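Local coordinates for prolyl-4 hydroxylase (PDB 2V4A), which probably hydroxylates prolines of peptide substrates at C4, as an algal member of the iron(II)- and 2-oxoglutarate-dependent oxygenases, at residues A[19-24]-A[33-38]; A[26-31]-A[200-205]; A[77-82]-A[105-110]. All coordinates share one frame; numbering follows the deposited sequence.

Overall arrangement
Contacts 1 and 3 are antiparallel strand pairs at the two outer edges of one seven-stranded sheet, their centres about 22 Å apart and on opposite sides of the chain's centre. Contact 1 is a surface contact within the 22-27/30-34 hairpin, held by backbone bonds and a thin apolar touch. Contact 3 is partly buried and richer in side chains: a tryptophan ring lies over the backbone and a lysine reaches a carbonyl. Contact 2, also partly buried, uses the same hairpin as contact 1 and touches it, but at the turn, where a distant loop meets it through a proline, an alanine and bridging waters. Contact 3 nests within the loop that contact 2 closes.

Contact 1: residues A[19-24]-A[33-38]; sequences RGEVVH and LLKNFL
V23 and L33 face each other as a hydrogen-bonded antiparallel pair, and the tightest part of the contact is their backbone. V23 N donates to L33 O and L33 N donates back to V23 O, both at 2.9 Å. Their side chains share one face of the sheet but meet only at the root, CB to CB at 4.3 Å. On the other face, V22 and L34 form the neighbouring non-hydrogen-bonded pair and lie side by side, pointing the same way. Here the methyl V22 CG2 touches L34 CD2 at 4.0 Å; L34 is buried and continues against M145 and W18, whereas V22 remains exposed. The two strands are the arms of the β-hairpin 22-27/30-34, which forms one margin of the seven-stranded antiparallel sheet, the larger sheet of the jelly-roll core expected in this oxygenase family. Beyond the paired residues one more backbone bond follows, K35 N to E21 O at 2.9 Å. Around it the packing passes to the solvent side. K35 CG sits beside its own backbone N, opposite the carbonyl carbon (chi1 -52°), which lays it against the extended E21 chain, 3.7 Å from E21 OE1. Two further bends carry the ammonium away to a salt bridge with D188, leaving K35 NZ 5.8 Å from E21 OE1, too far for direct pairing. At the loosest end the backbones no longer bond directly: a water accepts from E21 N and donates to K35 O, each at 2.9 Å.

Contact 2: residues A[26-31]-A[200-205]; sequences SWSPRA and SNDPAS
The backbone passes closest where P29, preceded by a cis peptide bond, lies opposite A204, their CA atoms 5.0 Å apart. P29 belongs to the turn of the β-hairpin 22-27/30-34, and A204 to a short 3-10 segment, 203-205, introduced by an Asx turn at D202; an ST turn at S26 shapes the hairpin side. The P29 ring rests on the A204 peptide, with CD 3.3 Å from A204 O and CG also close to that oxygen, while CB reaches along to the S205 backbone and CB. The methyl A204 CB packs against both turn residues, 3.9 Å from P29 CD and 3.4 Å from S28 OG. S28 OG stands opposite its backbone N (chi1 -179°), a setting that brings the hydroxyl beside this methyl and within reach of a water shared with D202 OD1. D202 is buried, and its carboxylate meets the turn partly in the dry and partly through solvent: OD2 lies 3.5 Å from P29 CA, and two more waters donate to OD2, one also donating to W27 O and the other accepting from R30 N. Three waters thus tie this one carboxylate to the turn. A further bond ties it to its own segment, A204 N reaching D202 OD1 at 3.1 Å from well above the carboxylate plane. The main-chain oxygen of D202 is gripped twice by S205: S205 N donates to it, and S205 OG, placed between its backbone N and carbonyl carbon (chi1 62°), donates to D202 O at 2.8 Å.

Contact 3: residues A[77-82]-A[105-110]; sequences GTWFAK and NHEGLQ
The indole of W79 lies with one face over the G108-L109 backbone, its CZ2 only 3.3 Å from G108 N and the G108 carbonyl carbon beneath the ring's rim. CG of W79 is opposite the backbone N (chi1 173°), which sends the ring along the neighbouring strand: CE3 packs on Q110 CB at 3.9 Å, and CH2 comes to 3.7 Å from E107 OE1. There the side chains cross at about a right angle, with ring and carboxylate planes 60° apart; the polar end of E107 is engaged by H225 and R141. G108 suits its place, since a CB there would collide with F80 O. On the sheet face away from W79 and Q110, F80 and L109 form the hydrogen-bonded pair, F80 N to L109 O and L109 N to F80 O, both 2.8 Å, and both side chains rest on I88 of helix 86-99. K82 runs crosswise to H106, its CD 4.0 Å from H106 CB, and a bend at chi3 (63°) turns NZ onto H106 O at 2.8 Å, in the carbonyl plane; L103 O is a second acceptor. An alanine here is likely to leave H106 O and L103 O without the ammonium donor and bare the flank of H106. Strand 76-80 thus closes one edge of the large antiparallel sheet, a pairing in keeping with the double-stranded β-helix fold of 2-oxoglutarate oxygenases.

Contact 1: residues A[19-24]-A[33-38]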
loop_
_atom_site.group_PDB
_atom_site.type_symbol
_atom_site.label_atom_id
_atom_site.label_comp_id
_atom_site.label_asym_id
_atom_site.label_seq_id
_atom_site.Cartn_x
_atom_site.Cartn_y
_atom_site.Cartn_z
ATOM N N ARG A 19 -12.404 6.534 9.546
ATOM C CA ARG A 19 -12.386 6.257 10.988
ATOM C C ARG A 19 -11.940 4.909 11.545
ATOM O O ARG A 19 -12.187 4.648 12.754
ATOM C CB ARG A 19 -13.789 6.504 11.552
ATOM C CG ARG A 19 -14.037 7.926 11.865
ATOM C CD ARG A 19 -12.996 8.395 12.846
ATOM N NE ARG A 19 -13.386 9.684 13.418
ATOM C CZ ARG A 19 -12.994 10.842 12.914
ATOM N NH1 ARG A 19 -12.206 10.836 11.851
ATOM N NH2 ARG A 19 -13.372 11.979 13.467
ATOM N N GLY A 20 -11.342 4.043 10.736
ATOM C CA GLY A 20 -11.265 2.637 11.141
ATOM C C GLY A 20 -10.145 2.215 12.081
ATOM O O GLY A 20 -9.422 3.052 12.637
ATOM N N GLU A 21 -10.035 0.891 12.239
ATOM C CA GLU A 21 -9.090 0.236 13.127
ATOM C C GLU A 21 -7.693 0.357 12.631
ATOM O O GLU A 21 -7.397 0.105 11.455
ATOM C CB GLU A 21 -9.420 -1.276 13.279
ATOM C CG GLU A 21 -8.614 -2.012 14.356
ATOM C CD GLU A 21 -8.866 -3.516 14.388
ATOM O OE1 GLU A 21 -9.755 -4.009 13.634
ATOM O OE2 GLU A 21 -8.187 -4.184 15.200
ATOM N N VAL A 22 -6.812 0.681 13.560
ATOM C CA VAL A 22 -5.374 0.788 13.282
ATOM C C VAL A 22 -4.672 -0.278 14.112
ATOM O O VAL A 22 -4.926 -0.392 15.325
ATOM C CB VAL A 22 -4.793 2.157 13.714
ATOM C CG1 VAL A 22 -3.289 2.226 13.391
ATOM C CG2 VAL A 22 -5.502 3.265 13.045
ATOM N N VAL A 23 -3.797 -1.052 13.474
ATOM C CA VAL A 23 -2.963 -2.032 14.182
ATOM C C VAL A 23 -1.507 -1.655 13.987
ATOM O O VAL A 23 -1.026 -1.600 12.850
ATOM C CB VAL A 23 -3.201 -3.478 13.686
ATOM C CG1 VAL A 23 -2.381 -4.474 14.508
ATOM C CG2 VAL A 23 -4.676 -3.851 13.761
ATOM N N HIS A 24 -0.783 -1.380 15.086
ATOM C CA HIS A 24 0.693 -1.158 14.981
ATOM C C HIS A 24 1.416 -2.499 14.734
ATOM O O HIS A 24 1.204 -3.484 15.479
ATOM C CB HIS A 24 1.232 -0.514 16.275
ATOM C CG HIS A 24 2.718 -0.299 16.261
ATOM N ND1 HIS A 24 3.573 -0.956 17.121
ATOM C CD2 HIS A 24 3.502 0.476 15.471
ATOM C CE1 HIS A 24 4.818 -0.582 16.873
ATOM N NE2 HIS A 24 4.805 0.280 15.868
ATOM N N LEU A 33 -1.154 -1.369 9.997
ATOM C CA LEU A 33 -2.240 -1.860 9.161
ATOM C C LEU A 33 -3.502 -1.029 9.421
ATOM O O LEU A 33 -3.905 -0.829 10.601
ATOM C CB LEU A 33 -2.499 -3.341 9.490
ATOM C CG LEU A 33 -3.587 -4.068 8.665
ATOM C CD1 LEU A 33 -3.167 -4.212 7.208
ATOM C CD2 LEU A 33 -3.889 -5.438 9.271
ATOM N N LEU A 34 -4.105 -0.528 8.349
ATOM C CA LEU A 34 -5.347 0.260 8.444
ATOM C C LEU A 34 -6.481 -0.620 7.920
ATOM O O LEU A 34 -6.489 -0.927 6.742
ATOM C CB LEU A 34 -5.227 1.525 7.578
ATOM C CG LEU A 34 -4.002 2.401 7.873
ATOM C CD1 LEU A 34 -3.902 3.615 6.909
ATOM C CD2 LEU A 34 -4.025 2.843 9.336
ATOM N N LYS A 35 -7.389 -1.044 8.804
ATOM C CA LYS A 35 -8.452 -2.008 8.470
ATOM C C LYS A 35 -9.600 -1.309 7.783
ATOM O O LYS A 35 -10.078 -0.287 8.277
ATOM C CB LYS A 35 -8.960 -2.743 9.706
ATOM C CG LYS A 35 -7.859 -3.381 10.531
ATOM C CD LYS A 35 -7.362 -4.655 9.888
ATOM C CE LYS A 35 -8.503 -5.607 9.575
ATOM N NZ LYS A 35 -8.097 -6.837 8.801
ATOM N N ASN A 36 -10.025 -1.847 6.642
ATOM C CA ASN A 36 -11.145 -1.265 5.876
ATOM C C ASN A 36 -10.907 0.199 5.534
ATOM O O ASN A 36 -11.786 1.078 5.700
ATOM C CB ASN A 36 -12.450 -1.457 6.613
ATOM C CG ASN A 36 -12.767 -2.909 6.792
ATOM O OD1 ASN A 36 -13.093 -3.597 5.811
ATOM N ND2 ASN A 36 -12.626 -3.412 8.018
ATOM N N PHE A 37 -9.711 0.443 5.046
ATOM C CA PHE A 37 -9.295 1.795 4.640
ATOM C C PHE A 37 -10.077 2.189 3.382
ATOM O O PHE A 37 -10.440 3.376 3.231
ATOM C CB PHE A 37 -7.766 1.829 4.401
ATOM C CG PHE A 37 -7.227 3.222 4.035
ATOM C CD1 PHE A 37 -7.234 4.262 4.961
ATOM C CD2 PHE A 37 -6.774 3.485 2.732
ATOM C CE1 PHE A 37 -6.729 5.570 4.609
ATOM C CE2 PHE A 37 -6.297 4.755 2.364
ATOM C CZ PHE A 37 -6.268 5.801 3.293
ATOM N N LEU A 38 -10.265 1.209 2.471
ATOM C CA LEU A 38 -11.115 1.326 1.240
ATOM C C LEU A 38 -12.371 0.538 1.456
ATOM O O LEU A 38 -12.343 -0.511 2.110
ATOM C CB LEU A 38 -10.400 0.788 -0.040
ATOM C CG LEU A 38 -9.028 1.359 -0.383
ATOM C CD1 LEU A 38 -8.633 1.048 -1.842
ATOM C CD2 LEU A 38 -9.041 2.844 -0.174
HETATM O O HOH W 1 -11.801 -0.713 10.583
#

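Contact 2: residues A[26-31]-A[200-205]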
loop_
_atom_site.group_PDB
_atom_site.type_symbol
_atom_site.label_atom_id
_atom_site.label_comp_id
_atom_site.label_asym_id
_atom_site.label_seq_id
_atom_site.Cartn_x
_atom_site.Cartn_y
_atom_site.Cartn_z
ATOM N N SER A 26 5.064 -2.790 13.627
ATOM C CA SER A 26 6.511 -2.829 13.769
ATOM C C SER A 26 7.069 -1.441 14.008
ATOM O O SER A 26 6.437 -0.440 13.633
ATOM C CB SER A 26 7.135 -3.430 12.490
ATOM O OG SER A 26 8.542 -3.616 12.682
ATOM N N TRP A 27 8.227 -1.386 14.668
ATOM C CA TRP A 27 9.098 -0.175 14.696
ATOM C C TRP A 27 10.249 -0.222 13.667
ATOM O O TRP A 27 10.981 0.769 13.464
ATOM C CB TRP A 27 9.686 0.017 16.102
ATOM C CG TRP A 27 8.667 0.393 17.129
ATOM C CD1 TRP A 27 8.200 -0.389 18.174
ATOM C CD2 TRP A 27 7.961 1.648 17.222
ATOM N NE1 TRP A 27 7.278 0.315 18.912
ATOM C CE2 TRP A 27 7.084 1.552 18.330
ATOM C CE3 TRP A 27 7.951 2.821 16.443
ATOM C CZ2 TRP A 27 6.244 2.621 18.728
ATOM C CZ3 TRP A 27 7.096 3.897 16.844
ATOM C CH2 TRP A 27 6.256 3.772 17.973
ATOM N N SER A 28 10.437 -1.374 13.028
ATOM C CA SER A 28 11.542 -1.560 12.078
ATOM C C SER A 28 11.086 -2.488 10.928
ATOM O O SER A 28 11.237 -3.700 11.018
ATOM C CB SER A 28 12.781 -2.112 12.816
ATOM O OG SER A 28 13.881 -2.288 11.919
ATOM N N PRO A 29 10.427 -1.942 9.869
ATOM C CA PRO A 29 10.181 -0.527 9.580
ATOM C C PRO A 29 8.992 -0.075 10.438
ATOM O O PRO A 29 8.169 -0.923 10.856
ATOM C CB PRO A 29 9.815 -0.543 8.073
ATOM C CG PRO A 29 9.120 -1.890 7.871
ATOM C CD PRO A 29 9.761 -2.842 8.897
ATOM N N ARG A 30 8.879 1.225 10.699
ATOM C CA ARG A 30 7.680 1.726 11.400
ATOM C C ARG A 30 6.468 1.463 10.510
ATOM O O ARG A 30 6.427 1.958 9.380
ATOM C CB ARG A 30 7.859 3.205 11.741
ATOM C CG ARG A 30 6.711 3.795 12.543
ATOM C CD ARG A 30 6.864 5.300 12.725
ATOM N NE ARG A 30 8.096 5.667 13.448
ATOM C CZ ARG A 30 8.189 6.506 14.480
ATOM N NH1 ARG A 30 7.121 7.105 14.979
ATOM N NH2 ARG A 30 9.370 6.737 15.027
ATOM N N ALA A 31 5.534 0.625 10.969
ATOM C CA ALA A 31 4.444 0.110 10.073
ATOM C C ALA A 31 3.099 -0.080 10.806
ATOM O O ALA A 31 3.055 -0.477 11.979
ATOM C CB ALA A 31 4.886 -1.229 9.341
ATOM N N SER A 200 17.348 9.497 7.583
ATOM C CA SER A 200 18.225 8.427 7.054
ATOM C C SER A 200 17.406 7.238 6.522
ATOM O O SER A 200 16.236 7.072 6.868
ATOM C CB SER A 200 19.258 7.965 8.099
ATOM O OG SER A 200 18.583 7.457 9.231
ATOM N N ASN A 201 18.041 6.417 5.693
ATOM C CA ASN A 201 17.426 5.242 5.112
ATOM C C ASN A 201 17.060 4.215 6.177
ATOM O O ASN A 201 17.857 3.951 7.096
ATOM C CB ASN A 201 18.378 4.598 4.082
ATOM C CG ASN A 201 17.686 3.547 3.258
ATOM O OD1 ASN A 201 16.612 3.804 2.690
ATOM N ND2 ASN A 201 18.245 2.336 3.237
ATOM N N ASP A 202 15.834 3.689 6.095
ATOM C CA ASP A 202 15.493 2.488 6.850
ATOM C C ASP A 202 15.451 1.255 5.922
ATOM O O ASP A 202 14.453 1.021 5.230
ATOM C CB ASP A 202 14.162 2.651 7.594
ATOM C CG ASP A 202 13.921 1.526 8.590
ATOM O OD1 ASP A 202 14.762 0.589 8.609
ATOM O OD2 ASP A 202 12.951 1.603 9.399
ATOM N N PRO A 203 16.507 0.431 5.955
ATOM C CA PRO A 203 16.626 -0.761 5.069
ATOM C C PRO A 203 15.554 -1.816 5.434
ATOM O O PRO A 203 15.193 -2.647 4.615
ATOM C CB PRO A 203 18.056 -1.295 5.341
ATOM C CG PRO A 203 18.610 -0.527 6.495
ATOM C CD PRO A 203 17.623 0.562 6.914
ATOM N N ALA A 204 15.009 -1.732 6.644
ATOM C CA ALA A 204 13.899 -2.619 7.052
ATOM C C ALA A 204 12.608 -2.432 6.195
ATOM O O ALA A 204 11.723 -3.269 6.240
ATOM C CB ALA A 204 13.594 -2.400 8.509
ATOM N N SER A 205 12.525 -1.378 5.409
ATOM C CA SER A 205 11.322 -1.124 4.583
ATOM C C SER A 205 11.309 -1.823 3.211
ATOM O O SER A 205 10.357 -1.662 2.445
ATOM C CB SER A 205 11.086 0.375 4.377
ATOM O OG SER A 205 12.139 0.990 3.689
HETATM O O HOH W 2 12.990 1.939 12.134
HETATM O O HOH W 3 15.488 -0.533 10.962
HETATM O O HOH W 4 10.727 2.823 9.266
#

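Contact 3: residues A[77-82]-A[105-110]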
loop_
_atom_site.group_PDB
_atom_site.type_symbol
_atom_site.label_atom_id
_atom_site.label_comp_id
_atom_site.label_asym_id
_atom_site.label_seq_id
_atom_site.Cartn_x
_atom_site.Cartn_y
_atom_site.Cartn_z
ATOM N N GLY A 77 0.287 -4.208 -14.837
ATOM C CA GLY A 77 0.141 -2.969 -14.100
ATOM C C GLY A 77 -0.315 -1.769 -14.917
ATOM O O GLY A 77 -0.392 -1.808 -16.163
ATOM N N THR A 78 -0.641 -0.689 -14.207
ATOM C CA THR A 78 -0.888 0.600 -14.843
ATOM C C THR A 78 -0.681 1.697 -13.786
ATOM O O THR A 78 -0.449 1.385 -12.605
ATOM C CB THR A 78 -2.303 0.676 -15.482
ATOM O OG1 THR A 78 -2.360 1.783 -16.378
ATOM C CG2 THR A 78 -3.441 0.776 -14.410
ATOM N N TRP A 79 -0.718 2.949 -14.226
ATOM C CA TRP A 79 -0.441 4.111 -13.365
ATOM C C TRP A 79 -1.529 5.154 -13.587
ATOM O O TRP A 79 -1.929 5.395 -14.744
ATOM C CB TRP A 79 0.927 4.693 -13.769
ATOM C CG TRP A 79 1.313 5.983 -13.097
ATOM C CD1 TRP A 79 1.201 7.268 -13.605
ATOM C CD2 TRP A 79 1.907 6.120 -11.798
ATOM N NE1 TRP A 79 1.682 8.175 -12.689
ATOM C CE2 TRP A 79 2.120 7.502 -11.579
ATOM C CE3 TRP A 79 2.285 5.206 -10.800
ATOM C CZ2 TRP A 79 2.697 7.987 -10.402
ATOM C CZ3 TRP A 79 2.839 5.701 -9.614
ATOM C CH2 TRP A 79 3.029 7.058 -9.424
ATOM N N PHE A 80 -2.016 5.763 -12.508
ATOM C CA PHE A 80 -2.978 6.852 -12.619
ATOM C C PHE A 80 -2.231 8.066 -12.110
ATOM O O PHE A 80 -1.557 7.993 -11.051
ATOM C CB PHE A 80 -4.242 6.622 -11.757
ATOM C CG PHE A 80 -5.132 5.508 -12.242
ATOM C CD1 PHE A 80 -4.966 4.199 -11.779
ATOM C CD2 PHE A 80 -6.166 5.770 -13.149
ATOM C CE1 PHE A 80 -5.842 3.145 -12.220
ATOM C CE2 PHE A 80 -7.014 4.744 -13.602
ATOM C CZ PHE A 80 -6.848 3.430 -13.140
ATOM N N ALA A 81 -2.270 9.161 -12.873
ATOM C CA ALA A 81 -1.695 10.414 -12.371
ATOM C C ALA A 81 -2.461 10.890 -11.128
ATOM O O ALA A 81 -3.665 10.687 -11.020
ATOM C CB ALA A 81 -1.658 11.529 -13.497
ATOM N N LYS A 82 -1.771 11.533 -10.192
ATOM C CA LYS A 82 -2.448 12.115 -9.038
ATOM C C LYS A 82 -3.593 12.988 -9.523
ATOM O O LYS A 82 -3.384 13.850 -10.381
ATOM C CB LYS A 82 -1.467 12.964 -8.223
ATOM C CG LYS A 82 -2.088 13.601 -6.954
ATOM C CD LYS A 82 -1.011 14.155 -6.047
ATOM C CE LYS A 82 -0.204 15.303 -6.729
ATOM N NZ LYS A 82 1.023 15.648 -5.968
ATOM N N ASN A 105 2.887 16.529 -1.921
ATOM C CA ASN A 105 4.009 15.618 -1.765
ATOM C C ASN A 105 3.752 14.216 -2.351
ATOM O O ASN A 105 4.653 13.386 -2.340
ATOM C CB ASN A 105 4.394 15.449 -0.268
ATOM C CG ASN A 105 4.816 16.759 0.435
ATOM O OD1 ASN A 105 4.403 17.883 0.063
ATOM N ND2 ASN A 105 5.658 16.611 1.475
ATOM N N HIS A 106 2.551 13.937 -2.851
ATOM C CA HIS A 106 2.199 12.550 -3.185
ATOM C C HIS A 106 2.457 12.241 -4.648
ATOM O O HIS A 106 2.190 13.095 -5.486
ATOM C CB HIS A 106 0.730 12.293 -2.905
ATOM C CG HIS A 106 0.371 12.385 -1.448
ATOM N ND1 HIS A 106 -0.531 11.526 -0.859
ATOM C CD2 HIS A 106 0.783 13.229 -0.474
ATOM C CE1 HIS A 106 -0.664 11.845 0.416
ATOM N NE2 HIS A 106 0.132 12.870 0.678
ATOM N N GLU A 107 2.925 11.033 -4.952
ATOM C CA GLU A 107 2.844 10.509 -6.334
ATOM C C GLU A 107 1.387 10.163 -6.742
ATOM O O GLU A 107 0.450 10.379 -5.951
ATOM C CB GLU A 107 3.751 9.285 -6.463
ATOM C CG GLU A 107 5.179 9.602 -6.043
ATOM C CD GLU A 107 6.187 8.515 -6.411
ATOM O OE1 GLU A 107 5.797 7.516 -7.066
ATOM O OE2 GLU A 107 7.369 8.668 -6.024
ATOM N N GLY A 108 1.192 9.653 -7.969
ATOM C CA GLY A 108 -0.093 9.097 -8.394
ATOM C C GLY A 108 -0.233 7.671 -7.835
ATOM O O GLY A 108 0.374 7.330 -6.820
ATOM N N LEU A 109 -0.968 6.827 -8.523
ATOM C CA LEU A 109 -1.331 5.502 -7.976
ATOM C C LEU A 109 -0.947 4.411 -8.959
ATOM O O LEU A 109 -1.341 4.482 -10.117
ATOM C CB LEU A 109 -2.856 5.451 -7.717
ATOM C CG LEU A 109 -3.346 4.206 -6.922
ATOM C CD1 LEU A 109 -3.004 4.341 -5.453
ATOM C CD2 LEU A 109 -4.847 4.017 -7.026
ATOM N N GLN A 110 -0.183 3.424 -8.473
ATOM C CA GLN A 110 0.241 2.266 -9.230
ATOM C C GLN A 110 -0.732 1.126 -8.907
ATOM O O GLN A 110 -1.010 0.890 -7.727
ATOM C CB GLN A 110 1.656 1.899 -8.823
ATOM C CG GLN A 110 2.153 0.599 -9.507
ATOM C CD GLN A 110 3.336 0.034 -8.792
ATOM O OE1 GLN A 110 3.208 -0.636 -7.767
ATOM N NE2 GLN A 110 4.505 0.338 -9.297
#